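PDB 3L2H: putative sugar phosphate isomerase from Acidithiobacillus ferrooxidans, which is of uncertain function but has a cupin domain, probably binds a metal ion and may act as a sugar phosphate isomerase. Local coordinates for residues E20-F25 / R32-L37; L50-P55 / T114-V119. All coordinates share one frame; numbering follows the deposited sequence.

How the contacts relate
Both contacts lie in one antiparallel sheet of the cupin fold, with centres about 10 Å apart. Contact 1 is the outer hairpin pairing of 20-25 with 32-37. Contact 2 pairs 50-55 with 114-119, further into the sheet. Strands 27-36 and 46-53 are neighbours and join the two: Val33 N lies 3.0 Å from Gln52 O and Lys35 O 2.9 Å from Leu50 N, both probable hydrogen bonds. On one face Asn34 OD1 packs against Ile51 CG2 at 3.3 Å. Arg32 and Val119 each come within about 4 Å of a bound ethanediol. Lys35 makes a salt bridge and Gln52 a hydrogen bond to CXS, a sulfonate probably from the crystallisation liquor.

Contact 1 of 2, residues E20-F25 / R32-L37; sequences EHKVHF and RVNKSL
Lys22 lays its aliphatic chain over Asn34, and their side chains cross with Lys22 CD 3.8 Å from Asn34 CB. This is the close-packed side of the pairing. Lys22 CG stands anti to the carbonyl carbon (chi1 -59°), and a bend at the far end of the chain brings NZ round to Glu20. The resulting salt bridge, NZ to Glu20 OE1, is long at 3.2 Å and weak as a hydrogen bond. Arg32 approaches Asn34 along its own strand. Its NE and NH2 both donate to Asn34 OD1, with NH2 to OD1 at 3.0 Å and OD1 close to the guanidinium plane. Lys22 and Arg32 are each also modelled in a second conformer. Asn34 ND2 bonds to His49, so both ends of the buried amide are used. With an alanine here, Arg32 and His49 would probably lose their amide partner, and the guanidinium could turn more freely. The two strands form a beta hairpin at one end of the six-stranded cupin sheet. Two hydrogen-bonded pairs, Glu20-Asn34 and Lys22-Arg32, hold the backbones, with Glu20 N 2.7 Å from Asn34 O and Lys22 N 3.0 Å from Arg32 O. Between them lies the non-hydrogen-bonded pair His21-Val33, whose side chains share the other face. Here the contact is loose: the exposed side chain of His21 stays more than 4.5 Å from 32-37 and touches Val31 instead.

Contact 2 of 2, residues L50-P55 / T114-V119; sequences LIQIEP and TLVCLV
Segments 50-53 and 115-119 of two strands run antiparallel, their axes 4.8 Å apart at closest approach and 159° between their directions. Ile51-Cys117 and Ile53-Leu115 are hydrogen-bonded pairs. Ile51 N reaches Cys117 O at 2.8 Å in a nearly straight bond, with N-H...O 174°. The non-hydrogen-bonded pairs Leu50-Leu118 and Gln52-Val116 alternate with them, helped by CA-H...O contacts such as Val116 CA to Ile51 O at 3.3 Å. Ile51, Ile53, Leu115 and Cys117 share one face. Ile51 CG1 sits between its backbone N and carbonyl carbon (chi1 73°), and CD1 continues from it to meet Val119 CG2 at 3.6 Å. CG1 itself rests on Cys117 CB. On the other face Leu50 CD2 reaches across to Val116 CG1 at 3.9 Å, and Leu118 CD2 covers Leu50 CB. Gln52 lies alongside Val116, pointing the same way, while its CB meets Thr114 CG2 at 3.7 Å. Its NE2 donates to a bound CXS. Past the strands, the bent chain of Glu54 brings OE1 to 2.8 Å from Thr114 OG1, a polar link at the exposed end. These are inner strands of the cupin sheet: 27-36 bonds to the far edge of 46-53 and 70-76 to that of 115-122, while Tyr73 of a second subunit packs on Leu50 and Leu118.

Contact 1 of 2, residues E20-F25 / R32-L37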
ATOM      1  N   GLU B  20       8.169  -1.034  29.489  1.00 27.52           N
ATOM      2  CA  GLU B  20       9.339  -0.268  29.187  1.00 28.78           C
ATOM      3  C   GLU B  20       9.096   1.132  29.688  1.00 26.94           C
ATOM      4  O   GLU B  20       7.997   1.662  29.555  1.00 24.54           O
ATOM      5  CB  GLU B  20       9.579  -0.249  27.679  1.00 31.32           C
ATOM      6  CG  GLU B  20      10.056  -1.594  27.104  1.00 34.56           C
ATOM      7  CD  GLU B  20      11.595  -1.726  26.988  1.00 37.35           C
ATOM      8  OE1 GLU B  20      12.237  -0.944  26.188  1.00 39.39           O
ATOM      9  OE2 GLU B  20      12.154  -2.642  27.679  1.00 39.28           O
ATOM     10  N   HIS B  21      10.129   1.706  30.275  1.00 26.25           N
ATOM     11  CA  HIS B  21      10.124   3.096  30.692  1.00 27.32           C
ATOM     12  C   HIS B  21      10.351   3.927  29.433  1.00 26.39           C
ATOM     13  O   HIS B  21      11.424   3.875  28.838  1.00 27.24           O
ATOM     14  CB  HIS B  21      11.210   3.337  31.730  1.00 28.28           C
ATOM     15  CG  HIS B  21      11.281   4.751  32.203  1.00 30.24           C
ATOM     16  ND1 HIS B  21      12.206   5.661  31.717  1.00 31.83           N
ATOM     17  CD2 HIS B  21      10.554   5.416  33.130  1.00 31.51           C
ATOM     18  CE1 HIS B  21      12.037   6.826  32.320  1.00 31.91           C
ATOM     19  NE2 HIS B  21      11.039   6.704  33.181  1.00 32.17           N
ATOM     20  N   LYS B  22       9.350   4.676  29.015  0.50 25.23           N
ATOM     21  CA  LYS B  22       9.478   5.408  27.755  0.50 25.02           C
ATOM     22  C   LYS B  22       9.294   6.897  27.981  0.50 24.31           C
ATOM     23  O   LYS B  22       8.330   7.322  28.629  0.50 23.78           O
ATOM     24  CB  LYS B  22       8.501   4.860  26.719  0.50 25.19           C
ATOM     25  CG  LYS B  22       8.738   3.372  26.450  0.50 25.50           C
ATOM     26  CD  LYS B  22       8.312   2.922  25.060  0.50 25.73           C
ATOM     27  CE  LYS B  22       8.807   1.515  24.796  0.50 25.65           C
ATOM     28  NZ  LYS B  22      10.276   1.371  25.096  0.50 26.29           N
ATOM     29  N   VAL B  23      10.252   7.668  27.475  1.00 23.91           N
ATOM     30  CA  VAL B  23      10.257   9.128  27.609  1.00 23.28           C
ATOM     31  C   VAL B  23      10.301   9.644  26.155  1.00 22.39           C
ATOM     32  O   VAL B  23      11.115   9.176  25.341  1.00 22.33           O
ATOM     33  CB  VAL B  23      11.408   9.679  28.445  1.00 24.04           C
ATOM     34  CG1 VAL B  23      11.256  11.182  28.632  1.00 24.35           C
ATOM     35  CG2 VAL B  23      11.478   8.994  29.830  1.00 24.48           C
ATOM     36  N   HIS B  24       9.373  10.528  25.801  1.00 21.40           N
ATOM     37  CA  HIS B  24       9.393  11.108  24.474  1.00 19.41           C
ATOM     38  C   HIS B  24      10.668  11.957  24.291  1.00 18.58           C
ATOM     39  O   HIS B  24      11.038  12.772  25.185  1.00 16.98           O
ATOM     40  CB  HIS B  24       8.136  11.923  24.230  1.00 19.27           C
ATOM     41  CG  HIS B  24       7.914  12.197  22.795  1.00 18.79           C
ATOM     42  ND1 HIS B  24       8.702  13.069  22.079  1.00 18.57           N
ATOM     43  CD2 HIS B  24       7.064  11.635  21.906  1.00 19.97           C
ATOM     44  CE1 HIS B  24       8.335  13.039  20.814  1.00 19.87           C
ATOM     45  NE2 HIS B  24       7.331  12.196  20.687  1.00 19.22           N
ATOM     46  N   PHE B  25      11.337  11.830  23.134  1.00 18.33           N
ATOM     47  CA  PHE B  25      12.623  12.564  22.966  1.00 18.44           C
ATOM     48  C   PHE B  25      12.474  14.096  22.870  1.00 18.10           C
ATOM     49  O   PHE B  25      13.465  14.831  23.063  1.00 17.43           O
ATOM     50  CB  PHE B  25      13.438  12.036  21.781  1.00 18.65           C
ATOM     51  CG  PHE B  25      13.019  12.591  20.438  1.00 19.18           C
ATOM     52  CD1 PHE B  25      11.850  12.189  19.839  1.00 19.26           C
ATOM     53  CD2 PHE B  25      13.811  13.506  19.777  1.00 18.90           C
ATOM     54  CE1 PHE B  25      11.475  12.681  18.575  1.00 19.38           C
ATOM     55  CE2 PHE B  25      13.407  14.019  18.524  1.00 18.79           C
ATOM     56  CZ  PHE B  25      12.260  13.558  17.924  1.00 19.03           C
ATOM     57  N   ARG B  32       6.156   7.430  30.650  0.50 19.34           N
ATOM     58  CA  ARG B  32       5.112   6.439  30.847  0.50 19.15           C
ATOM     59  C   ARG B  32       5.656   5.004  30.913  0.50 19.15           C
ATOM     60  O   ARG B  32       6.703   4.703  30.329  0.50 18.82           O
ATOM     61  CB  ARG B  32       4.077   6.596  29.713  0.50 19.31           C
ATOM     62  CG  ARG B  32       4.305   5.766  28.460  0.50 19.63           C
ATOM     63  CD  ARG B  32       3.500   6.399  27.289  0.50 19.43           C
ATOM     64  NE  ARG B  32       3.417   5.530  26.136  0.50 19.54           N
ATOM     65  CZ  ARG B  32       2.792   5.865  25.021  0.50 19.32           C
ATOM     66  NH1 ARG B  32       2.209   7.066  24.895  0.50 18.32           N
ATOM     67  NH2 ARG B  32       2.753   5.006  24.033  0.50 19.84           N
ATOM     68  N   VAL B  33       4.959   4.132  31.647  1.00 19.07           N
ATOM     69  CA  VAL B  33       5.267   2.713  31.613  1.00 19.52           C
ATOM     70  C   VAL B  33       4.483   2.233  30.416  1.00 18.95           C
ATOM     71  O   VAL B  33       3.287   2.483  30.328  1.00 18.60           O
ATOM     72  CB  VAL B  33       4.875   1.963  32.894  1.00 20.44           C
ATOM     73  CG1 VAL B  33       5.009   0.458  32.687  1.00 20.26           C
ATOM     74  CG2 VAL B  33       5.784   2.425  34.022  1.00 21.28           C
ATOM     75  N   ASN B  34       5.162   1.608  29.465  1.00 18.30           N
ATOM     76  CA  ASN B  34       4.544   1.123  28.246  1.00 19.18           C
ATOM     77  C   ASN B  34       4.651  -0.379  28.144  1.00 18.43           C
ATOM     78  O   ASN B  34       5.768  -0.927  28.154  1.00 19.65           O
ATOM     79  CB  ASN B  34       5.232   1.755  27.032  1.00 19.43           C
ATOM     80  CG  ASN B  34       4.440   1.579  25.775  1.00 21.16           C
ATOM     81  OD1 ASN B  34       3.607   2.447  25.427  1.00 21.51           O
ATOM     82  ND2 ASN B  34       4.708   0.506  25.046  1.00 19.02           N
ATOM     83  N   LYS B  35       3.507  -1.039  28.060  1.00 16.80           N
ATOM     84  CA  LYS B  35       3.410  -2.468  27.849  1.00 16.01           C
ATOM     85  C   LYS B  35       2.867  -2.708  26.439  1.00 15.16           C
ATOM     86  O   LYS B  35       1.704  -2.435  26.160  1.00 14.37           O
ATOM     87  CB  LYS B  35       2.499  -3.093  28.900  1.00 16.35           C
ATOM     88  CG  LYS B  35       3.051  -2.920  30.367  1.00 16.87           C
ATOM     89  CD  LYS B  35       2.072  -3.510  31.427  1.00 16.47           C
ATOM     90  CE  LYS B  35       2.555  -3.217  32.823  1.00 16.93           C
ATOM     91  NZ  LYS B  35       1.671  -3.928  33.860  1.00 17.02           N
ATOM     92  N   SER B  36       3.714  -3.189  25.554  1.00 14.47           N
ATOM     93  CA  SER B  36       3.334  -3.326  24.191  1.00 14.47           C
ATOM     94  C   SER B  36       2.673  -4.710  23.985  1.00 14.31           C
ATOM     95  O   SER B  36       3.340  -5.772  23.831  1.00 15.48           O
ATOM     96  CB  SER B  36       4.506  -3.147  23.251  1.00 15.01           C
ATOM     97  OG  SER B  36       4.065  -3.385  21.905  1.00 15.17           O
ATOM     98  N   LEU B  37       1.360  -4.695  24.077  1.00 14.45           N
ATOM     99  CA  LEU B  37       0.597  -5.940  23.959  1.00 14.59           C
ATOM    100  C   LEU B  37       0.757  -6.528  22.542  1.00 14.60           C
ATOM    101  O   LEU B  37       0.987  -7.734  22.349  1.00 14.58           O
ATOM    102  CB  LEU B  37      -0.860  -5.685  24.300  1.00 15.14           C
ATOM    103  CG  LEU B  37      -1.157  -5.045  25.661  1.00 15.98           C
ATOM    104  CD1 LEU B  37      -2.685  -5.016  25.893  1.00 15.34           C
ATOM    105  CD2 LEU B  37      -0.364  -5.733  26.836  1.00 15.48           C
TER

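Contact 2 of 2, residues L50-P55 / T114-V119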
ATOM      1  N   LEU B  50      -0.702  -0.809  26.486  1.00 16.41           N
ATOM      2  CA  LEU B  50      -1.297  -0.453  27.764  1.00 17.63           C
ATOM      3  C   LEU B  50      -0.297   0.457  28.483  1.00 17.10           C
ATOM      4  O   LEU B  50       0.851   0.077  28.741  1.00 17.61           O
ATOM      5  CB  LEU B  50      -1.650  -1.687  28.558  1.00 19.48           C
ATOM      6  CG  LEU B  50      -2.462  -1.235  29.781  1.00 21.25           C
ATOM      7  CD1 LEU B  50      -3.689  -2.084  29.935  1.00 22.97           C
ATOM      8  CD2 LEU B  50      -1.599  -1.180  31.050  1.00 21.72           C
ATOM      9  N   ILE B  51      -0.700   1.687  28.728  1.00 17.48           N
ATOM     10  CA  ILE B  51       0.226   2.697  29.254  1.00 18.93           C
ATOM     11  C   ILE B  51      -0.224   3.160  30.623  1.00 18.57           C
ATOM     12  O   ILE B  51      -1.422   3.153  30.936  1.00 19.26           O
ATOM     13  CB  ILE B  51       0.422   3.912  28.264  1.00 19.50           C
ATOM     14  CG1 ILE B  51      -0.811   4.804  28.226  1.00 20.48           C
ATOM     15  CG2 ILE B  51       0.736   3.409  26.860  1.00 19.67           C
ATOM     16  CD1 ILE B  51      -0.601   6.149  27.554  1.00 20.98           C
ATOM     17  N   GLN B  52       0.750   3.523  31.438  1.00 18.46           N
ATOM     18  CA  GLN B  52       0.508   4.094  32.759  1.00 18.87           C
ATOM     19  C   GLN B  52       1.269   5.428  32.814  1.00 18.15           C
ATOM     20  O   GLN B  52       2.472   5.440  32.561  1.00 19.26           O
ATOM     21  CB  GLN B  52       0.991   3.174  33.883  1.00 19.17           C
ATOM     22  CG  GLN B  52       0.479   1.739  33.779  1.00 20.32           C
ATOM     23  CD  GLN B  52       1.187   0.804  34.737  1.00 21.60           C
ATOM     24  OE1 GLN B  52       2.265   1.120  35.247  1.00 22.86           O
ATOM     25  NE2 GLN B  52       0.580  -0.365  34.998  1.00 22.56           N
ATOM     26  N   ILE B  53       0.541   6.495  33.145  1.00 17.37           N
ATOM     27  CA  ILE B  53       1.046   7.847  33.240  1.00 17.40           C
ATOM     28  C   ILE B  53       0.819   8.301  34.654  1.00 18.32           C
ATOM     29  O   ILE B  53      -0.342   8.415  35.118  1.00 18.32           O
ATOM     30  CB  ILE B  53       0.290   8.782  32.281  1.00 16.41           C
ATOM     31  CG1 ILE B  53       0.324   8.221  30.858  1.00 16.14           C
ATOM     32  CG2 ILE B  53       0.844  10.216  32.367  1.00 15.43           C
ATOM     33  CD1 ILE B  53      -0.423   9.073  29.861  1.00 15.68           C
ATOM     34  N   GLU B  54       1.902   8.578  35.353  1.00 19.93           N
ATOM     35  CA  GLU B  54       1.800   9.014  36.735  1.00 20.87           C
ATOM     36  C   GLU B  54       1.405  10.483  36.843  1.00 20.30           C
ATOM     37  O   GLU B  54       1.560  11.261  35.889  1.00 19.67           O
ATOM     38  CB  GLU B  54       3.103   8.747  37.501  1.00 22.43           C
ATOM     39  CG  GLU B  54       3.469   7.291  37.655  1.00 24.43           C
ATOM     40  CD  GLU B  54       2.340   6.386  38.188  1.00 26.41           C
ATOM     41  OE1 GLU B  54       1.424   6.849  38.870  1.00 28.33           O
ATOM     42  OE2 GLU B  54       2.359   5.166  37.921  1.00 29.05           O
ATOM     43  N   PRO B  55       0.856  10.870  38.014  1.00 20.82           N
ATOM     44  CA  PRO B  55       0.476  12.279  38.193  1.00 20.48           C
ATOM     45  C   PRO B  55       1.636  13.210  37.876  1.00 20.64           C
ATOM     46  O   PRO B  55       2.771  12.944  38.255  1.00 20.16           O
ATOM     47  CB  PRO B  55       0.079  12.339  39.668  1.00 20.91           C
ATOM     48  CG  PRO B  55      -0.476  10.993  39.937  1.00 21.10           C
ATOM     49  CD  PRO B  55       0.440  10.051  39.161  1.00 20.93           C
ATOM     50  N   THR B 114      -2.849   7.036  39.115  1.00 19.59           N
ATOM     51  CA  THR B 114      -2.249   6.717  37.828  1.00 19.58           C
ATOM     52  C   THR B 114      -3.296   6.769  36.733  1.00 18.04           C
ATOM     53  O   THR B 114      -4.405   6.276  36.922  1.00 17.93           O
ATOM     54  CB  THR B 114      -1.666   5.279  37.847  1.00 20.05           C
ATOM     55  OG1 THR B 114      -0.843   5.154  39.016  1.00 20.39           O
ATOM     56  CG2 THR B 114      -0.878   4.967  36.531  1.00 19.44           C
ATOM     57  N   LEU B 115      -2.923   7.306  35.579  1.00 16.87           N
ATOM     58  CA  LEU B 115      -3.810   7.300  34.409  1.00 16.50           C
ATOM     59  C   LEU B 115      -3.436   6.099  33.591  1.00 16.87           C
ATOM     60  O   LEU B 115      -2.274   5.989  33.175  1.00 17.07           O
ATOM     61  CB  LEU B 115      -3.675   8.596  33.635  1.00 16.07           C
ATOM     62  CG  LEU B 115      -4.389   8.717  32.286  1.00 16.47           C
ATOM     63  CD1 LEU B 115      -5.906   8.502  32.415  1.00 15.99           C
ATOM     64  CD2 LEU B 115      -4.115  10.098  31.659  1.00 15.94           C
ATOM     65  N   VAL B 116      -4.392   5.185  33.363  1.00 16.06           N
ATOM     66  CA  VAL B 116      -4.112   3.948  32.646  1.00 15.72           C
ATOM     67  C   VAL B 116      -5.005   3.847  31.396  1.00 15.87           C
ATOM     68  O   VAL B 116      -6.218   3.938  31.476  1.00 15.53           O
ATOM     69  CB  VAL B 116      -4.271   2.702  33.562  1.00 15.55           C
ATOM     70  CG1 VAL B 116      -3.921   1.394  32.828  1.00 15.70           C
ATOM     71  CG2 VAL B 116      -3.417   2.888  34.842  1.00 15.38           C
ATOM     72  N   CYS B 117      -4.372   3.721  30.237  1.00 15.22           N
ATOM     73  CA  CYS B 117      -5.046   3.722  28.950  1.00 16.25           C
ATOM     74  C   CYS B 117      -4.525   2.663  28.021  1.00 16.24           C
ATOM     75  O   CYS B 117      -3.383   2.214  28.137  1.00 16.09           O
ATOM     76  CB  CYS B 117      -4.789   5.036  28.189  1.00 16.15           C
ATOM     77  SG  CYS B 117      -5.319   6.521  29.097  1.00 19.34           S
ATOM     78  N   LEU B 118      -5.379   2.312  27.077  1.00 16.69           N
ATOM     79  CA  LEU B 118      -4.990   1.573  25.908  1.00 18.16           C
ATOM     80  C   LEU B 118      -4.747   2.591  24.810  1.00 18.31           C
ATOM     81  O   LEU B 118      -5.587   3.477  24.583  1.00 19.06           O
ATOM     82  CB  LEU B 118      -6.087   0.630  25.442  1.00 19.84           C
ATOM     83  CG  LEU B 118      -6.232  -0.716  26.066  1.00 21.73           C
ATOM     84  CD1 LEU B 118      -7.404  -1.406  25.345  1.00 22.21           C
ATOM     85  CD2 LEU B 118      -4.879  -1.495  25.951  1.00 21.65           C
ATOM     86  N   VAL B 119      -3.575   2.532  24.198  1.00 17.76           N
ATOM     87  CA  VAL B 119      -3.248   3.331  23.047  1.00 17.82           C
ATOM     88  C   VAL B 119      -3.164   2.391  21.820  1.00 18.04           C
ATOM     89  O   VAL B 119      -2.442   1.376  21.833  1.00 17.31           O
ATOM     90  CB  VAL B 119      -1.955   4.139  23.255  1.00 18.89           C
ATOM     91  CG1 VAL B 119      -1.621   4.893  21.968  1.00 19.10           C
ATOM     92  CG2 VAL B 119      -2.122   5.110  24.433  1.00 18.75           C
TER